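Local coordinates for transcriptional regulator (Actinomyces oris, PDB 5V8C), which probably acts as a phosphotransferase that mediates glycosylation of a cell-wall-anchored surface protein, as a LytR-Cps2A-Psr family enzyme, at residues R6-T14 and P94-C102; S50-V58 and T66-L74. All blocks are in the same frame, centred on the assembly; numbering follows the deposited sequence. Where two conformers were deposited one is given.

Contact 1: residues R6-T14 and P94-C102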
loop_
_atom_site.group_PDB
_atom_site.type_symbol
_atom_site.label_atom_id
_atom_site.label_comp_id
_atom_site.label_asym_id
_atom_site.label_seq_id
_atom_site.Cartn_x
_atom_site.Cartn_y
_atom_site.Cartn_z
ATOM N N ARG A 6 16.965 9.040 2.202
ATOM C CA ARG A 6 17.501 8.046 1.281
ATOM C C ARG A 6 17.895 6.741 1.966
ATOM O O ARG A 6 18.336 6.739 3.121
ATOM C CB ARG A 6 18.658 8.609 0.437
ATOM C CG ARG A 6 18.410 9.999 -0.166
ATOM C CD ARG A 6 17.162 10.088 -1.029
ATOM N NE ARG A 6 17.324 9.394 -2.303
ATOM C CZ ARG A 6 17.061 9.942 -3.483
ATOM N NH1 ARG A 6 16.614 11.191 -3.558
ATOM N NH2 ARG A 6 17.246 9.249 -4.597
ATOM N N VAL A 7 17.688 5.626 1.260
ATOM C CA VAL A 7 18.049 4.307 1.748
ATOM C C VAL A 7 18.756 3.536 0.655
ATOM O O VAL A 7 18.305 3.525 -0.487
ATOM C CB VAL A 7 16.872 3.504 2.362
ATOM C CG1 VAL A 7 16.617 3.919 3.803
ATOM C CG2 VAL A 7 15.602 3.627 1.523
ATOM N N ASP A 8 19.885 2.915 0.991
ATOM C CA ASP A 8 20.585 2.102 0.015
ATOM C C ASP A 8 19.880 0.750 -0.040
ATOM O O ASP A 8 19.727 0.091 0.990
ATOM C CB ASP A 8 22.076 1.948 0.381
ATOM C CG ASP A 8 22.852 3.255 0.431
ATOM O OD1 ASP A 8 23.033 3.884 -0.642
ATOM O OD2 ASP A 8 23.332 3.618 1.529
ATOM N N ILE A 9 19.344 0.402 -1.214
ATOM C CA ILE A 9 18.696 -0.883 -1.421
ATOM C C ILE A 9 19.281 -1.540 -2.651
ATOM O O ILE A 9 19.404 -0.896 -3.696
ATOM C CB ILE A 9 17.133 -0.773 -1.462
ATOM C CG1 ILE A 9 16.531 -0.934 -0.060
ATOM C CG2 ILE A 9 16.484 -1.792 -2.427
ATOM C CD1 ILE A 9 16.241 0.289 0.572
ATOM N N ALA A 10 19.680 -2.812 -2.515
ATOM C CA ALA A 10 20.158 -3.616 -3.633
ATOM C C ALA A 10 18.907 -4.192 -4.284
ATOM O O ALA A 10 18.272 -5.097 -3.727
ATOM C CB ALA A 10 21.081 -4.727 -3.144
ATOM N N MET A 11 18.520 -3.597 -5.424
ATOM C CA MET A 11 17.331 -4.008 -6.159
ATOM C C MET A 11 17.484 -5.418 -6.710
ATOM O O MET A 11 18.581 -5.810 -7.103
ATOM C CB MET A 11 16.977 -3.009 -7.273
ATOM C CG MET A 11 16.367 -1.710 -6.762
ATOM S SD MET A 11 14.879 -1.924 -5.744
ATOM C CE MET A 11 14.539 -0.286 -5.368
ATOM N N PRO A 12 16.402 -6.248 -6.695
ATOM C CA PRO A 12 16.542 -7.620 -7.206
ATOM C C PRO A 12 16.709 -7.648 -8.720
ATOM O O PRO A 12 16.455 -6.653 -9.392
ATOM C CB PRO A 12 15.218 -8.297 -6.796
ATOM C CG PRO A 12 14.535 -7.351 -5.887
ATOM C CD PRO A 12 15.012 -5.995 -6.263
ATOM N N THR A 13 17.116 -8.801 -9.254
ATOM C CA THR A 13 17.278 -9.047 -10.691
ATOM C C THR A 13 16.236 -10.064 -11.159
ATOM O O THR A 13 15.818 -10.922 -10.378
ATOM C CB THR A 13 18.726 -9.488 -11.029
ATOM O OG1 THR A 13 19.083 -10.645 -10.256
ATOM C CG2 THR A 13 19.754 -8.366 -10.815
ATOM N N THR A 14 15.794 -9.946 -12.413
ATOM C CA THR A 14 14.828 -10.871 -13.005
ATOM C C THR A 14 15.205 -11.249 -14.431
ATOM O O THR A 14 15.917 -10.502 -15.107
ATOM C CB THR A 14 13.389 -10.323 -12.934
ATOM O OG1 THR A 14 12.487 -11.385 -13.229
ATOM C CG2 THR A 14 13.134 -9.163 -13.910
ATOM N N PRO A 94 14.005 -2.527 4.970
ATOM C CA PRO A 94 13.311 -2.636 3.671
ATOM C C PRO A 94 13.954 -3.632 2.724
ATOM O O PRO A 94 13.260 -4.196 1.884
ATOM C CB PRO A 94 13.406 -1.220 3.099
ATOM C CG PRO A 94 14.540 -0.569 3.844
ATOM C CD PRO A 94 14.426 -1.137 5.228
ATOM N N GLN A 95 15.274 -3.851 2.860
ATOM C CA GLN A 95 16.020 -4.798 2.032
ATOM C C GLN A 95 15.440 -6.202 2.158
ATOM O O GLN A 95 15.359 -6.923 1.166
ATOM C CB GLN A 95 17.515 -4.790 2.392
ATOM C CG GLN A 95 18.373 -5.636 1.451
ATOM C CD GLN A 95 18.344 -5.133 0.028
ATOM O OE1 GLN A 95 18.902 -4.084 -0.285
ATOM N NE2 GLN A 95 17.685 -5.861 -0.864
ATOM N N ASN A 96 14.990 -6.566 3.364
ATOM C CA ASN A 96 14.394 -7.871 3.623
ATOM C C ASN A 96 13.030 -8.013 2.968
ATOM O O ASN A 96 12.746 -9.071 2.412
ATOM C CB ASN A 96 14.316 -8.158 5.112
ATOM C CG ASN A 96 14.062 -9.608 5.401
ATOM O OD1 ASN A 96 14.695 -10.501 4.819
ATOM N ND2 ASN A 96 13.081 -9.872 6.251
ATOM N N THR A 97 12.197 -6.953 3.019
ATOM C CA THR A 97 10.882 -6.916 2.361
ATOM C C THR A 97 11.046 -7.006 0.834
ATOM O O THR A 97 10.343 -7.794 0.198
ATOM C CB THR A 97 10.105 -5.652 2.758
ATOM O OG1 THR A 97 10.089 -5.548 4.178
ATOM C CG2 THR A 97 8.682 -5.652 2.229
ATOM N N VAL A 98 11.984 -6.221 0.262
ATOM C CA VAL A 98 12.303 -6.227 -1.168
ATOM C C VAL A 98 12.745 -7.653 -1.591
ATOM O O VAL A 98 12.244 -8.188 -2.585
ATOM C CB VAL A 98 13.357 -5.129 -1.509
ATOM C CG1 VAL A 98 14.074 -5.415 -2.819
ATOM C CG2 VAL A 98 12.718 -3.744 -1.550
ATOM N N ASN A 99 13.612 -8.286 -0.785
ATOM C CA ASN A 99 14.096 -9.633 -1.041
ATOM C C ASN A 99 13.008 -10.694 -0.875
ATOM O O ASN A 99 12.887 -11.563 -1.735
ATOM C CB ASN A 99 15.316 -9.937 -0.176
ATOM C CG ASN A 99 16.559 -9.161 -0.563
ATOM O OD1 ASN A 99 16.611 -8.467 -1.582
ATOM N ND2 ASN A 99 17.589 -9.253 0.255
ATOM N N ALA A 100 12.194 -10.602 0.197
ATOM C CA ALA A 100 11.095 -11.531 0.475
ATOM C C ALA A 100 10.066 -11.578 -0.658
ATOM O O ALA A 100 9.730 -12.665 -1.121
ATOM C CB ALA A 100 10.416 -11.175 1.790
ATOM N N LEU A 101 9.611 -10.405 -1.143
ATOM C CA LEU A 101 8.650 -10.310 -2.247
ATOM C C LEU A 101 9.133 -11.005 -3.519
ATOM O O LEU A 101 8.340 -11.636 -4.224
ATOM C CB LEU A 101 8.284 -8.853 -2.526
ATOM C CG LEU A 101 7.370 -8.223 -1.489
ATOM C CD1 LEU A 101 7.093 -6.801 -1.826
ATOM C CD2 LEU A 101 6.061 -9.008 -1.346
ATOM N N CYS A 102 10.446 -10.934 -3.774
ATOM C CA CYS A 102 11.093 -11.600 -4.894
ATOM C C CYS A 102 11.103 -13.133 -4.721
ATOM O O CYS A 102 10.579 -13.850 -5.573
ATOM C CB CYS A 102 12.502 -11.050 -5.084
ATOM S SG CYS A 102 13.457 -11.902 -6.363
#
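The torsions of Gln95 set this contact: CG runs anti to the backbone N (chi1 -173°) and the chain then bends at chi2 (62°), which turns the terminal amide against the backbone of Ala10. Here the N-terminal segment 6-14, mostly loop between two short edge strands, runs along one side of helix 94-105, from Pro94 to Cys102, in the LytR-Cps2A-Psr fold. The amide grips one residue twice, much as a neighbouring strand would. Ala10 N donates to Gln95 OE1 at 2.7 Å, in the carbonyl plane and on a lone pair, while Gln95 NE2 donates to Ala10 O at 3.0 Å with an N-H...O angle of 159°. The second proton of NE2 goes to Asn99 OD1, one helical turn on, at 2.9 Å; NE2 stands above that carbonyl plane, and with the two Ala10 bonds this one defines which end of the amide is oxygen and which is nitrogen. A leucine in place of Gln95 would probably leave both backbone groups of Ala10 without these partners and Asn99 OD1 without its donor.

Apolar contacts extend the joint on both sides of the amide. Ile9 CD1 reaches Pro94 CG at 3.8 Å, the two side chains crossing at about a right angle, and both also touch Leu112 of strand 111-115. Further along, Val98 CG1 lies against the Pro12 ring, 3.6 Å from Pro12 CD. Cys102 SG, disulfide-bonded to Cys288 of strand 288-289, which pairs with strand 13-14, lies 4.0 Å from Pro12 CB.

Contact 2: residues S50-V58 and T66-L74. With PO4 (phosphate ion), chain C.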
loop_
_atom_site.group_PDB
_atom_site.type_symbol
_atom_site.label_atom_id
_atom_site.label_comp_id
_atom_site.label_asym_id
_atom_site.label_seq_id
_atom_site.Cartn_x
_atom_site.Cartn_y
_atom_site.Cartn_z
ATOM N N SER A 50 10.550 -2.261 12.996
ATOM C CA SER A 50 9.377 -1.610 12.413
ATOM C C SER A 50 8.569 -2.603 11.566
ATOM O O SER A 50 9.140 -3.534 11.000
ATOM C CB SER A 50 9.794 -0.403 11.574
ATOM O OG SER A 50 8.732 0.529 11.446
ATOM N N ARG A 51 7.243 -2.412 11.491
ATOM C CA ARG A 51 6.362 -3.303 10.735
ATOM C C ARG A 51 5.734 -2.594 9.542
ATOM O O ARG A 51 5.476 -1.393 9.605
ATOM C CB ARG A 51 5.263 -3.882 11.640
ATOM C CG ARG A 51 5.725 -5.018 12.536
ATOM C CD ARG A 51 4.550 -5.869 12.970
ATOM N NE ARG A 51 4.921 -6.810 14.024
ATOM C CZ ARG A 51 4.122 -7.770 14.480
ATOM N NH1 ARG A 51 2.908 -7.931 13.970
ATOM N NH2 ARG A 51 4.536 -8.584 15.442
ATOM N N ALA A 52 5.475 -3.341 8.459
ATOM C CA ALA A 52 4.850 -2.789 7.257
ATOM C C ALA A 52 3.333 -2.973 7.340
ATOM O O ALA A 52 2.843 -4.101 7.278
ATOM C CB ALA A 52 5.402 -3.477 6.017
ATOM N N ASP A 53 2.599 -1.878 7.558
ATOM C CA ASP A 53 1.143 -1.906 7.656
ATOM C C ASP A 53 0.516 -1.958 6.271
ATOM O O ASP A 53 -0.494 -2.632 6.080
ATOM C CB ASP A 53 0.627 -0.680 8.433
ATOM C CG ASP A 53 0.923 -0.708 9.923
ATOM O OD1 ASP A 53 1.421 -1.749 10.415
ATOM O OD2 ASP A 53 0.641 0.305 10.604
ATOM N N VAL A 54 1.134 -1.265 5.300
ATOM C CA VAL A 54 0.657 -1.186 3.919
ATOM C C VAL A 54 1.762 -1.622 2.958
ATOM O O VAL A 54 2.897 -1.157 3.070
ATOM C CB VAL A 54 0.157 0.245 3.599
ATOM C CG1 VAL A 54 -0.239 0.382 2.132
ATOM C CG2 VAL A 54 -1.007 0.636 4.509
ATOM N N ILE A 55 1.434 -2.533 2.034
ATOM C CA ILE A 55 2.356 -3.052 1.019
ATOM C C ILE A 55 1.594 -3.071 -0.283
ATOM O O ILE A 55 0.700 -3.897 -0.450
ATOM C CB ILE A 55 2.879 -4.475 1.349
ATOM C CG1 ILE A 55 3.434 -4.599 2.783
ATOM C CG2 ILE A 55 3.888 -4.942 0.321
ATOM C CD1 ILE A 55 2.501 -5.285 3.703
ATOM N N ALA A 56 1.936 -2.163 -1.195
ATOM C CA ALA A 56 1.293 -2.078 -2.502
ATOM C C ALA A 56 2.327 -1.989 -3.620
ATOM O O ALA A 56 3.358 -1.320 -3.481
ATOM C CB ALA A 56 0.370 -0.865 -2.557
ATOM N N LEU A 57 2.038 -2.644 -4.739
ATOM C CA LEU A 57 2.906 -2.545 -5.888
ATOM C C LEU A 57 2.213 -1.738 -6.987
ATOM O O LEU A 57 1.072 -2.036 -7.350
ATOM C CB LEU A 57 3.463 -3.906 -6.348
ATOM C CG LEU A 57 2.504 -4.974 -6.842
ATOM C CD1 LEU A 57 2.371 -4.925 -8.363
ATOM C CD2 LEU A 57 2.970 -6.355 -6.415
ATOM N N VAL A 58 2.839 -0.619 -7.391
ATOM C CA VAL A 58 2.286 0.287 -8.394
ATOM C C VAL A 58 2.906 -0.046 -9.724
ATOM O O VAL A 58 4.130 0.013 -9.860
ATOM C CB VAL A 58 2.466 1.770 -7.996
ATOM C CG1 VAL A 58 1.829 2.692 -9.022
ATOM C CG2 VAL A 58 1.882 2.027 -6.612
ATOM N N THR A 66 -1.964 -0.098 -12.709
ATOM C CA THR A 66 -2.582 -1.066 -11.815
ATOM C C THR A 66 -1.876 -1.041 -10.470
ATOM O O THR A 66 -0.647 -0.993 -10.405
ATOM C CB THR A 66 -2.626 -2.467 -12.464
ATOM O OG1 THR A 66 -3.551 -2.439 -13.548
ATOM C CG2 THR A 66 -3.059 -3.564 -11.496
ATOM N N ILE A 67 -2.658 -1.036 -9.399
ATOM C CA ILE A 67 -2.146 -1.074 -8.038
ATOM C C ILE A 67 -2.644 -2.366 -7.402
ATOM O O ILE A 67 -3.845 -2.635 -7.405
ATOM C CB ILE A 67 -2.555 0.195 -7.248
ATOM C CG1 ILE A 67 -1.836 1.435 -7.811
ATOM C CG2 ILE A 67 -2.304 0.035 -5.743
ATOM C CD1 ILE A 67 -2.497 2.740 -7.477
ATOM N N ILE A 68 -1.705 -3.204 -6.954
ATOM C CA ILE A 68 -1.999 -4.481 -6.309
ATOM C C ILE A 68 -1.695 -4.349 -4.833
ATOM O O ILE A 68 -0.548 -4.107 -4.451
ATOM C CB ILE A 68 -1.306 -5.701 -6.988
ATOM C CG1 ILE A 68 -1.847 -5.884 -8.424
ATOM C CG2 ILE A 68 -1.527 -6.982 -6.172
ATOM C CD1 ILE A 68 -0.905 -6.432 -9.395
ATOM N N ASN A 69 -2.754 -4.389 -4.017
ATOM C CA ASN A 69 -2.636 -4.238 -2.574
ATOM C C ASN A 69 -2.344 -5.613 -1.984
ATOM O O ASN A 69 -3.122 -6.549 -2.181
ATOM C CB ASN A 69 -3.915 -3.593 -2.005
ATOM C CG ASN A 69 -3.932 -3.353 -0.509
ATOM O OD1 ASN A 69 -2.913 -3.049 0.123
ATOM N ND2 ASN A 69 -5.117 -3.427 0.084
ATOM N N LEU A 70 -1.153 -5.771 -1.398
ATOM C CA LEU A 70 -0.722 -7.045 -0.824
ATOM C C LEU A 70 -1.072 -7.099 0.659
ATOM O O LEU A 70 -0.585 -6.261 1.423
ATOM C CB LEU A 70 0.783 -7.255 -1.031
ATOM C CG LEU A 70 1.280 -7.326 -2.478
ATOM C CD1 LEU A 70 2.800 -7.295 -2.532
ATOM C CD2 LEU A 70 0.753 -8.557 -3.197
ATOM N N PRO A 71 -1.942 -8.048 1.085
ATOM C CA PRO A 71 -2.323 -8.117 2.509
ATOM C C PRO A 71 -1.132 -8.374 3.439
ATOM O O PRO A 71 -0.319 -9.251 3.162
ATOM C CB PRO A 71 -3.354 -9.249 2.545
ATOM C CG PRO A 71 -3.073 -10.067 1.349
ATOM C CD PRO A 71 -2.606 -9.108 0.302
ATOM N N ARG A 72 -1.003 -7.561 4.506
ATOM C CA ARG A 72 0.109 -7.598 5.467
ATOM C C ARG A 72 0.267 -8.939 6.208
ATOM O O ARG A 72 1.384 -9.328 6.552
ATOM C CB ARG A 72 -0.004 -6.426 6.467
ATOM C CG ARG A 72 -1.240 -6.493 7.385
ATOM C CD ARG A 72 -1.333 -5.364 8.407
ATOM N NE ARG A 72 -0.188 -5.318 9.324
ATOM C CZ ARG A 72 -0.042 -6.100 10.390
ATOM N NH1 ARG A 72 -0.949 -7.028 10.671
ATOM N NH2 ARG A 72 1.018 -5.967 11.177
ATOM N N ASP A 73 -0.857 -9.628 6.459
ATOM C CA ASP A 73 -0.901 -10.902 7.180
ATOM C C ASP A 73 -0.517 -12.082 6.293
ATOM O O ASP A 73 -0.289 -13.171 6.804
ATOM C CB ASP A 73 -2.278 -11.114 7.842
ATOM C CG ASP A 73 -3.478 -10.825 6.947
ATOM O OD1 ASP A 73 -3.648 -9.649 6.537
ATOM O OD2 ASP A 73 -4.286 -11.758 6.713
ATOM N N LEU A 74 -0.390 -11.853 4.970
ATOM C CA LEU A 74 -0.011 -12.893 4.008
ATOM C C LEU A 74 1.400 -13.441 4.296
ATOM O O LEU A 74 2.350 -12.675 4.414
ATOM C CB LEU A 74 -0.123 -12.344 2.573
ATOM C CG LEU A 74 0.407 -13.216 1.434
ATOM C CD1 LEU A 74 -0.642 -14.228 0.968
ATOM C CD2 LEU A 74 0.894 -12.361 0.286
HETATM P P PO4 C . -0.269 -7.759 14.987
HETATM O O1 PO4 C . 0.353 -8.375 16.326
HETATM O O2 PO4 C . -0.158 -8.845 13.817
HETATM O O3 PO4 C . 0.553 -6.451 14.571
HETATM O O4 PO4 C . -1.759 -7.386 15.223
HETATM O O HOH W 1 -1.316 -3.795 2.110
#
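Arg51 and Arg72 bring like charges together, Arg51 NH1 lying 3.9 Å from Arg72 NH2, with the guanidinium planes only 11° apart and meeting edge to edge. A phosphate ion, probably from the crystallisation liquor, is likely to ease the approach: its O3 is 2.8 Å from Arg51 NH1 and accepts a weak hydrogen bond from Arg72 NH2. Arg72 CG sits between the backbone N and the carbonyl carbon (chi1 65°) and the chain bends at chi3, which carries CD past Asp53 O at 3.7 Å and the guanidinium to the phosphate. Arg85 also nears Arg51, consistent with a site suited to an anionic group.

Behind this cluster, strands 54-58 and 66-70 form an antiparallel hairpin. Leu57 and Ile68 make a hydrogen-bonded pair, Leu57 N to Ile68 O and Ile68 N to Leu57 O both at 3.0 Å. Toward the arginines the ladder opens: Leu70 N still donates to Ile55 O at 2.8 Å, but a water accepts from Ile55 N. On one face Leu57 CD1 meets Ile68 CD1 at 3.8 Å.

Asp53 and Val54 form a classic bulge opposite Gly27 of strand 23-28. Helix 182-208 covers the other face, touching Ala56, Ile67 and Asn69, and strand 252-256 flanks strand 65-70.

Contact 2 lies near the middle of the chain and is largely buried, whereas contact 1 is partly exposed and its centre lies about 16 Å from the centre of the chain. The centres of the two contacts are about 14 Å apart, and both reach the same mixed sheet: contact 2 pairs two of its inner strands, while contact 1 starts on strand 5-7, at one edge of it. They meet where Leu101 CD2 of helix 94-105 touches Leu70 CD1 at 3.9 Å, so the helix joins them, one side packed on the sheet and another carrying the N-terminal segment. Their chemistry follows their places: a side-chain amide holds the peripheral loop, whereas main-chain pairing builds the central hairpin, with two arginines just beyond its paired residues meeting a phosphate.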